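Side-chain contacts in acetate kinase (Entamoeba histolytica, PDB 4H0O), which interconverts acetate and acetyl phosphate as a pyrophosphate-dependent acetate kinase of the ASKHA superfamily: residues I55-N60 against I64-P69; V308-L313 against R344-D349; E165-Y168 against Y174-Q177. One frame throughout, in Å; residues are numbered along the deposited sequence.

Interaction 1: residues I55-N60 against I64-P69; sequences IEHHLN and IKIETP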
loop_
_atom_site.group_PDB
_atom_site.type_symbol
_atom_site.label_atom_id
_atom_site.label_comp_id
_atom_site.label_asym_id
_atom_site.label_seq_id
_atom_site.Cartn_x
_atom_site.Cartn_y
_atom_site.Cartn_z
ATOM N N ILE B 55 -35.834 -24.844 -11.213
ATOM C CA ILE B 55 -35.794 -23.391 -11.268
ATOM C C ILE B 55 -37.016 -22.854 -10.534
ATOM O O ILE B 55 -38.145 -23.255 -10.821
ATOM C CB ILE B 55 -35.798 -22.867 -12.716
ATOM C CG1 ILE B 55 -34.666 -23.515 -13.517
ATOM C CG2 ILE B 55 -35.664 -21.349 -12.735
ATOM C CD1 ILE B 55 -34.590 -23.054 -14.956
ATOM N N GLU B 56 -36.794 -21.963 -9.574
ATOM C CA GLU B 56 -37.904 -21.352 -8.858
ATOM C C GLU B 56 -38.211 -19.981 -9.444
ATOM O O GLU B 56 -37.374 -19.081 -9.409
ATOM C CB GLU B 56 -37.591 -21.233 -7.366
ATOM C CG GLU B 56 -38.675 -20.533 -6.554
ATOM C CD GLU B 56 -38.520 -20.753 -5.060
ATOM O OE1 GLU B 56 -37.638 -21.545 -4.661
ATOM O OE2 GLU B 56 -39.283 -20.140 -4.284
ATOM N N HIS B 57 -39.412 -19.825 -9.985
ATOM C CA HIS B 57 -39.812 -18.546 -10.551
ATOM C C HIS B 57 -40.765 -17.794 -9.627
ATOM O O HIS B 57 -41.714 -18.370 -9.094
ATOM C CB HIS B 57 -40.447 -18.745 -11.926
ATOM C CG HIS B 57 -39.491 -19.235 -12.967
ATOM N ND1 HIS B 57 -38.607 -18.403 -13.618
ATOM C CD2 HIS B 57 -39.287 -20.473 -13.479
ATOM C CE1 HIS B 57 -37.897 -19.106 -14.483
ATOM N NE2 HIS B 57 -38.293 -20.365 -14.419
ATOM N N HIS B 58 -40.489 -16.508 -9.430
ATOM C CA HIS B 58 -41.389 -15.631 -8.696
ATOM C C HIS B 58 -42.019 -14.658 -9.688
ATOM O O HIS B 58 -41.333 -13.824 -10.286
ATOM C CB HIS B 58 -40.645 -14.900 -7.571
ATOM C CG HIS B 58 -40.183 -15.810 -6.471
ATOM N ND1 HIS B 58 -39.480 -15.354 -5.371
ATOM C CD2 HIS B 58 -40.327 -17.139 -6.302
ATOM C CE1 HIS B 58 -39.214 -16.374 -4.578
ATOM N NE2 HIS B 58 -39.712 -17.471 -5.112
ATOM N N LEU B 59 -43.328 -14.796 -9.878
ATOM C CA LEU B 59 -44.050 -14.055 -10.905
ATOM C C LEU B 59 -45.383 -13.547 -10.370
ATOM O O LEU B 59 -46.260 -14.343 -10.020
ATOM C CB LEU B 59 -44.279 -14.946 -12.130
ATOM C CG LEU B 59 -45.185 -14.422 -13.245
ATOM C CD1 LEU B 59 -44.659 -13.108 -13.799
ATOM C CD2 LEU B 59 -45.322 -15.459 -14.354
ATOM N N ASN B 60 -45.513 -12.225 -10.304
ATOM C CA ASN B 60 -46.713 -11.579 -9.788
ATOM C C ASN B 60 -47.132 -12.154 -8.443
ATOM O O ASN B 60 -46.648 -11.732 -7.393
ATOM C CB ASN B 60 -47.861 -11.701 -10.793
ATOM C CG ASN B 60 -49.036 -10.809 -10.445
ATOM O OD1 ASN B 60 -48.867 -9.737 -9.867
ATOM N ND2 ASN B 60 -50.238 -11.251 -10.798
ATOM N N ILE B 64 -43.342 -20.596 -8.881
ATOM C CA ILE B 64 -43.503 -21.591 -9.937
ATOM C C ILE B 64 -42.228 -22.419 -10.076
ATOM O O ILE B 64 -41.152 -21.884 -10.354
ATOM C CB ILE B 64 -43.857 -20.934 -11.287
ATOM C CG1 ILE B 64 -45.203 -20.215 -11.181
ATOM C CG2 ILE B 64 -43.897 -21.970 -12.401
ATOM C CD1 ILE B 64 -45.677 -19.590 -12.478
ATOM N N LYS B 65 -42.355 -23.727 -9.877
ATOM C CA LYS B 65 -41.202 -24.616 -9.882
ATOM C C LYS B 65 -41.208 -25.550 -11.087
ATOM O O LYS B 65 -42.128 -26.348 -11.266
ATOM C CB LYS B 65 -41.152 -25.418 -8.580
ATOM C CG LYS B 65 -41.114 -24.550 -7.331
ATOM C CD LYS B 65 -41.152 -25.388 -6.061
ATOM C CE LYS B 65 -40.927 -24.528 -4.822
ATOM N NZ LYS B 65 -41.038 -25.314 -3.561
ATOM N N ILE B 66 -40.173 -25.438 -11.915
ATOM C CA ILE B 66 -40.006 -26.323 -13.061
ATOM C C ILE B 66 -38.840 -27.259 -12.775
ATOM O O ILE B 66 -37.696 -26.812 -12.656
ATOM C CB ILE B 66 -39.723 -25.537 -14.360
ATOM C CG1 ILE B 66 -40.919 -24.661 -14.738
ATOM C CG2 ILE B 66 -39.405 -26.485 -15.503
ATOM C CD1 ILE B 66 -40.930 -23.304 -14.079
ATOM N N GLU B 67 -39.130 -28.551 -12.648
ATOM C CA GLU B 67 -38.091 -29.533 -12.366
ATOM C C GLU B 67 -37.123 -29.641 -13.538
ATOM O O GLU B 67 -37.529 -29.652 -14.701
ATOM C CB GLU B 67 -38.702 -30.893 -12.022
ATOM C CG GLU B 67 -39.314 -30.946 -10.629
ATOM C CD GLU B 67 -40.060 -32.238 -10.364
ATOM O OE1 GLU B 67 -40.941 -32.592 -11.174
ATOM O OE2 GLU B 67 -39.762 -32.900 -9.348
ATOM N N THR B 68 -35.837 -29.708 -13.216
ATOM C CA THR B 68 -34.783 -29.674 -14.216
ATOM C C THR B 68 -33.649 -30.601 -13.807
ATOM O O THR B 68 -33.513 -30.936 -12.630
ATOM C CB THR B 68 -34.204 -28.245 -14.354
ATOM O OG1 THR B 68 -34.031 -27.676 -13.050
ATOM C CG2 THR B 68 -35.131 -27.351 -15.163
ATOM N N PRO B 69 -32.827 -31.020 -14.778
ATOM C CA PRO B 69 -31.556 -31.644 -14.402
ATOM C C PRO B 69 -30.664 -30.560 -13.806
ATOM O O PRO B 69 -31.053 -29.390 -13.823
ATOM C CB PRO B 69 -30.981 -32.105 -15.743
ATOM C CG PRO B 69 -32.151 -32.122 -16.696
ATOM C CD PRO B 69 -33.044 -31.022 -16.235
#

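Interaction 2: residues V308-L313 against R344-D349; sequences VYIKQL and RKAICD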
loop_
_atom_site.group_PDB
_atom_site.type_symbol
_atom_site.label_atom_id
_atom_site.label_comp_id
_atom_site.label_asym_id
_atom_site.label_seq_id
_atom_site.Cartn_x
_atom_site.Cartn_y
_atom_site.Cartn_z
ATOM N N VAL B 308 -6.116 -4.905 12.298
ATOM C CA VAL B 308 -5.344 -4.900 11.058
ATOM C C VAL B 308 -6.207 -4.434 9.887
ATOM O O VAL B 308 -5.762 -3.650 9.048
ATOM C CB VAL B 308 -4.761 -6.299 10.753
ATOM C CG1 VAL B 308 -4.152 -6.344 9.355
ATOM C CG2 VAL B 308 -3.726 -6.683 11.800
ATOM N N TYR B 309 -7.447 -4.915 9.845
ATOM C CA TYR B 309 -8.399 -4.534 8.802
ATOM C C TYR B 309 -8.684 -3.031 8.820
ATOM O O TYR B 309 -8.684 -2.381 7.773
ATOM C CB TYR B 309 -9.707 -5.321 8.962
ATOM C CG TYR B 309 -10.827 -4.896 8.031
ATOM C CD1 TYR B 309 -11.736 -3.910 8.405
ATOM C CD2 TYR B 309 -10.985 -5.491 6.785
ATOM C CE1 TYR B 309 -12.763 -3.521 7.559
ATOM C CE2 TYR B 309 -12.012 -5.110 5.933
ATOM C CZ TYR B 309 -12.895 -4.126 6.326
ATOM O OH TYR B 309 -13.914 -3.745 5.482
ATOM N N ILE B 310 -8.937 -2.491 10.012
ATOM C CA ILE B 310 -9.228 -1.070 10.184
ATOM C C ILE B 310 -8.003 -0.215 9.848
ATOM O O ILE B 310 -8.121 0.834 9.205
ATOM C CB ILE B 310 -9.703 -0.765 11.625
ATOM C CG1 ILE B 310 -11.102 -1.334 11.867
ATOM C CG2 ILE B 310 -9.697 0.734 11.901
ATOM C CD1 ILE B 310 -12.161 -0.770 10.940
ATOM N N LYS B 311 -6.834 -0.677 10.281
ATOM C CA LYS B 311 -5.586 0.032 10.030
ATOM C C LYS B 311 -5.344 0.229 8.537
ATOM O O LYS B 311 -4.998 1.325 8.095
ATOM C CB LYS B 311 -4.409 -0.717 10.658
ATOM C CG LYS B 311 -3.057 -0.062 10.420
ATOM C CD LYS B 311 -1.998 -1.093 10.067
ATOM C CE LYS B 311 -2.068 -1.476 8.598
ATOM N NZ LYS B 311 -0.790 -2.070 8.117
ATOM N N GLN B 312 -5.527 -0.836 7.762
ATOM C CA GLN B 312 -5.311 -0.768 6.322
ATOM C C GLN B 312 -6.348 0.108 5.626
ATOM O O GLN B 312 -6.018 0.840 4.692
ATOM C CB GLN B 312 -5.305 -2.167 5.710
ATOM C CG GLN B 312 -4.781 -2.207 4.287
ATOM C CD GLN B 312 -3.354 -1.696 4.177
ATOM O OE1 GLN B 312 -2.591 -1.730 5.144
ATOM N NE2 GLN B 312 -2.988 -1.219 2.993
ATOM N N LEU B 313 -7.595 0.035 6.088
ATOM C CA LEU B 313 -8.667 0.857 5.530
ATOM C C LEU B 313 -8.414 2.334 5.814
ATOM O O LEU B 313 -8.582 3.184 4.939
ATOM C CB LEU B 313 -10.030 0.424 6.083
ATOM C CG LEU B 313 -11.261 1.215 5.624
ATOM C CD1 LEU B 313 -11.313 1.328 4.108
ATOM C CD2 LEU B 313 -12.548 0.581 6.139
ATOM N N ARG B 344 -17.622 1.451 10.559
ATOM C CA ARG B 344 -17.774 2.873 10.261
ATOM C C ARG B 344 -17.316 3.730 11.436
ATOM O O ARG B 344 -16.644 4.746 11.252
ATOM C CB ARG B 344 -19.231 3.202 9.910
ATOM C CG ARG B 344 -19.769 2.483 8.670
ATOM C CD ARG B 344 -21.153 3.001 8.289
ATOM N NE ARG B 344 -22.148 2.757 9.333
ATOM C CZ ARG B 344 -23.167 1.911 9.212
ATOM N NH1 ARG B 344 -23.337 1.233 8.086
ATOM N NH2 ARG B 344 -24.022 1.750 10.215
ATOM N N LYS B 345 -17.683 3.312 12.644
ATOM C CA LYS B 345 -17.292 4.030 13.853
ATOM C C LYS B 345 -15.777 4.000 14.026
ATOM O O LYS B 345 -15.157 5.023 14.316
ATOM C CB LYS B 345 -17.983 3.429 15.081
ATOM C CG LYS B 345 -17.675 4.139 16.394
ATOM C CD LYS B 345 -17.805 5.650 16.254
ATOM C CE LYS B 345 -17.943 6.329 17.611
ATOM N NZ LYS B 345 -17.084 5.702 18.648
ATOM N N ALA B 346 -15.186 2.826 13.832
ATOM C CA ALA B 346 -13.742 2.679 13.965
ATOM C C ALA B 346 -13.009 3.609 13.000
ATOM O O ALA B 346 -12.025 4.252 13.371
ATOM C CB ALA B 346 -13.330 1.235 13.743
ATOM N N ILE B 347 -13.496 3.684 11.765
ATOM C CA ILE B 347 -12.893 4.555 10.761
ATOM C C ILE B 347 -13.056 6.035 11.123
ATOM O O ILE B 347 -12.088 6.803 11.101
ATOM C CB ILE B 347 -13.477 4.290 9.360
ATOM C CG1 ILE B 347 -13.052 2.910 8.860
ATOM C CG2 ILE B 347 -13.022 5.353 8.382
ATOM C CD1 ILE B 347 -11.552 2.676 8.927
ATOM N N CYS B 348 -14.278 6.433 11.464
ATOM C CA CYS B 348 -14.557 7.836 11.767
ATOM C C CYS B 348 -13.803 8.358 12.993
ATOM O O CYS B 348 -13.482 9.548 13.070
ATOM C CB CYS B 348 -16.064 8.068 11.910
ATOM S SG CYS B 348 -16.986 7.812 10.366
ATOM N N ASP B 349 -13.514 7.475 13.947
ATOM C CA ASP B 349 -12.731 7.864 15.117
ATOM C C ASP B 349 -11.265 8.115 14.751
ATOM O O ASP B 349 -10.617 8.992 15.324
ATOM C CB ASP B 349 -12.849 6.815 16.231
ATOM C CG ASP B 349 -14.135 6.956 17.042
ATOM O OD1 ASP B 349 -14.837 7.980 16.885
ATOM O OD2 ASP B 349 -14.434 6.049 17.848
#

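Interaction 3: residues E165-Y168 against Y174-Q177; sequences ERTY and YQSQ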
loop_
_atom_site.group_PDB
_atom_site.type_symbol
_atom_site.label_atom_id
_atom_site.label_comp_id
_atom_site.label_asym_id
_atom_site.label_seq_id
_atom_site.Cartn_x
_atom_site.Cartn_y
_atom_site.Cartn_z
ATOM N N GLU B 165 -0.905 7.075 -12.170
ATOM C CA GLU B 165 -1.634 6.418 -11.090
ATOM C C GLU B 165 -1.850 4.933 -11.385
ATOM O O GLU B 165 -2.127 4.147 -10.477
ATOM C CB GLU B 165 -2.983 7.106 -10.869
ATOM C CG GLU B 165 -2.968 8.614 -11.098
ATOM C CD GLU B 165 -2.422 9.382 -9.912
ATOM O OE1 GLU B 165 -2.794 9.048 -8.766
ATOM O OE2 GLU B 165 -1.622 10.319 -10.121
ATOM N N ARG B 166 -1.728 4.555 -12.656
ATOM C CA ARG B 166 -1.896 3.162 -13.072
ATOM C C ARG B 166 -0.560 2.435 -13.145
ATOM O O ARG B 166 -0.518 1.215 -13.332
ATOM C CB ARG B 166 -2.562 3.079 -14.450
ATOM C CG ARG B 166 -3.999 3.562 -14.517
ATOM C CD ARG B 166 -4.579 3.360 -15.913
ATOM N NE ARG B 166 -4.713 1.945 -16.258
ATOM C CZ ARG B 166 -4.774 1.475 -17.500
ATOM N NH1 ARG B 166 -4.704 2.306 -18.532
ATOM N NH2 ARG B 166 -4.897 0.172 -17.710
ATOM N N THR B 167 0.527 3.190 -13.000
ATOM C CA THR B 167 1.873 2.672 -13.255
ATOM C C THR B 167 2.637 2.281 -11.991
ATOM O O THR B 167 2.800 3.091 -11.073
ATOM C CB THR B 167 2.726 3.699 -14.029
ATOM O OG1 THR B 167 2.083 4.019 -15.268
ATOM C CG2 THR B 167 4.117 3.147 -14.308
ATOM N N TYR B 168 3.120 1.042 -11.957
ATOM C CA TYR B 168 3.993 0.594 -10.880
ATOM C C TYR B 168 5.453 0.894 -11.217
ATOM O O TYR B 168 5.865 0.807 -12.376
ATOM C CB TYR B 168 3.791 -0.899 -10.614
ATOM C CG TYR B 168 2.438 -1.225 -10.029
ATOM C CD1 TYR B 168 2.133 -0.889 -8.716
ATOM C CD2 TYR B 168 1.465 -1.869 -10.785
ATOM C CE1 TYR B 168 0.900 -1.180 -8.171
ATOM C CE2 TYR B 168 0.224 -2.167 -10.247
ATOM C CZ TYR B 168 -0.051 -1.819 -8.938
ATOM O OH TYR B 168 -1.277 -2.109 -8.388
ATOM N N TYR B 174 7.679 -5.279 -18.159
ATOM C CA TYR B 174 6.752 -5.663 -17.098
ATOM C C TYR B 174 5.807 -4.522 -16.726
ATOM O O TYR B 174 4.636 -4.746 -16.409
ATOM C CB TYR B 174 7.530 -6.140 -15.868
ATOM C CG TYR B 174 8.620 -7.134 -16.200
ATOM C CD1 TYR B 174 8.351 -8.496 -16.260
ATOM C CD2 TYR B 174 9.918 -6.710 -16.459
ATOM C CE1 TYR B 174 9.348 -9.407 -16.568
ATOM C CE2 TYR B 174 10.920 -7.611 -16.767
ATOM C CZ TYR B 174 10.628 -8.957 -16.821
ATOM O OH TYR B 174 11.626 -9.853 -17.130
ATOM N N GLN B 175 6.327 -3.298 -16.780
ATOM C CA GLN B 175 5.570 -2.100 -16.425
ATOM C C GLN B 175 4.261 -1.976 -17.209
ATOM O O GLN B 175 3.223 -1.618 -16.645
ATOM C CB GLN B 175 6.433 -0.850 -16.635
ATOM C CG GLN B 175 5.732 0.455 -16.293
ATOM C CD GLN B 175 6.567 1.684 -16.607
ATOM O OE1 GLN B 175 6.039 2.711 -17.033
ATOM N NE2 GLN B 175 7.873 1.592 -16.382
ATOM N N SER B 176 4.315 -2.283 -18.503
ATOM C CA SER B 176 3.137 -2.209 -19.364
ATOM C C SER B 176 2.278 -3.471 -19.309
ATOM O O SER B 176 1.099 -3.444 -19.668
ATOM C CB SER B 176 3.544 -1.904 -20.808
ATOM O OG SER B 176 3.850 -0.531 -20.964
ATOM N N GLN B 177 2.869 -4.575 -18.864
ATOM C CA GLN B 177 2.131 -5.827 -18.735
ATOM C C GLN B 177 1.290 -5.838 -17.465
ATOM O O GLN B 177 0.337 -6.608 -17.351
ATOM C CB GLN B 177 3.090 -7.021 -18.718
ATOM C CG GLN B 177 3.890 -7.223 -19.998
ATOM C CD GLN B 177 4.977 -8.278 -19.847
ATOM O OE1 GLN B 177 5.173 -8.839 -18.766
ATOM N NE2 GLN B 177 5.690 -8.551 -20.934
HETATM O O HOH W 1 2.828 -0.801 -14.043
#

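Interaction 1: residues I55-N60 against I64-P69
His57 lies across from Ile64 and next to Ile66, and its side chain shows how one imidazole can link a hairpin both to strand 26-31, through Tyr28 OH, and to helix 73-86, through Phe83. CB lies 3.6 Å from Ile64 O, with the CB of Ile64 itself only slightly farther off. CG still skirts that carbonyl oxygen. At CD2 the neighbour changes: the terminal methyl of Ile66 comes up to the ring edge, near the ring plane, with Ile66 CD1 3.3 Å from His57 CD2, a snug fit. NE2 meets the same methyl more loosely. The ring gets there because CG is turned anti to the carbonyl carbon (chi1 -67°), while a second torsion of 86° in Ile66 swings CD1 toward it. ND1, the other ring atom bonded to CG, is hydrogen-bonded to Tyr28 OH, and the ring stacks with Phe83, so its rotation is well fixed.

The two backbones form a regular antiparallel ladder. Ile55 and Ile66 exchange two backbone hydrogen bonds, as do His57 and Ile64; the shortest, from His57 N to Ile64 O, measures 2.7 Å. Glu56 and Lys65 form the non-hydrogen-bonded pair between them, where Lys65 CA approaches Ile55 O at 3.5 Å in a CA-H...O contact. On this opposite face the Glu56 carboxylate turns to its own strand: His58 NE2 donates to Glu56 OE2 (2.8 Å), with the oxygen in the imidazole plane but the nitrogen above the carboxylate plane.

The whole is a beta hairpin that extends the ribonuclease H-like sheet beyond strand 36-44, with 62-67 as its edge strand within the chain.

Interaction 2: residues V308-L313 against R344-D349
The helical segments bearing Ile310 and Ile347 pass with their axes 10.0 Å apart at a signed angle of -50°. Ile347 supplies the projecting group. Its CG1 turns beside its backbone N (chi1 -68°), and a chi2 of -52° carries CD1 between Ile310 and Leu313, residues on adjacent turns, where it lies 3.6 Å from Leu313 CG and 4.0 Å from Ile310 CG2. The Leu313 side chain runs at about a right angle to that of Ile347, and Leu313 CD2 also touches Ile347 CG1. Beside this, the Ala346 methyl receives the tip of Ile310, with Ile310 CD1 3.6 Å from Ala346 CB; the small residue lets the isoleucine come in against the helix. All these contacts are apolar. Away from them, Lys345 NZ and Asp349 OD2 form a salt bridge one turn apart on their own helix (2.8 Å).

The Ile310 side chain is about 6 Å from that of Met285, a residue predicted to bind ATP. Val308 and Lys311 meet Ala164 of the second subunit. Ile347 also packs against Leu330 and Phe332, and thus sits between helix 299-324 and strand 329-333.

Interaction 3: residues E165-Y168 against Y174-Q177
The carboxamide of Gln175 is the flat group that meets Thr167 across this contact, and the Thr167 methyl approaches it obliquely from above one face, beyond the CG/OE1 side. Thr167 CG2 is 3.4 Å from Gln175 OE1 and 3.7 Å from Gln175 CD, while the aliphatic CG of the glutamine gives the methyl a further wall. The amide nitrogen NE2 is hydrogen-bonded to Ile170 O in the intervening loop. An almost fully extended chain, with chi1 and chi2 both close to 180°, carries the amide from helix 174-177 to this spot. Its CG passes Tyr168 O at 3.9 Å on the way. The flat ring of Tyr168, by contrast, leads away from the contact.

Thr167 is where the chain leaves helical geometry after helix 163-166. Its OG1 bonds back to Gln163 O, and that leaves CG2 as the branch directed at the glutamine. The contact thus joins the end of this helix to helix 174-177 across a short loop at the dimer interface, where Gln175 packs on Leu304 and Tyr168 on Asp249 of the second subunit.

The chemistry is divided: both polar side chains bond to carbonyls of their own neighbourhood, methyl and amide meet by van der Waals contact, and a water bridges the backbones, accepting from Tyr168 N (2.8 Å) and donating to Gln175 O (2.8 Å).

How the interactions relate
Along the chain the order is interaction 1, interaction 3, interaction 2, and none touches another. Interaction 1 lies in the eight-stranded sheet, on the opposite side of the chain's centre from the other two; its centre is 43 Å from that of interaction 2 and 48 Å from that of interaction 3. Interaction 2 belongs to the helices packed around the six-stranded sheet. Interaction 3, whose nearest atoms are about 12 Å from those of interaction 2, joins two short helices between the sheets in sequence. Interactions 2 and 3 both contribute to the dimer interface, where Glu165 meets Lys311 of the second subunit, whereas the segments of interaction 1 have no contact with that subunit.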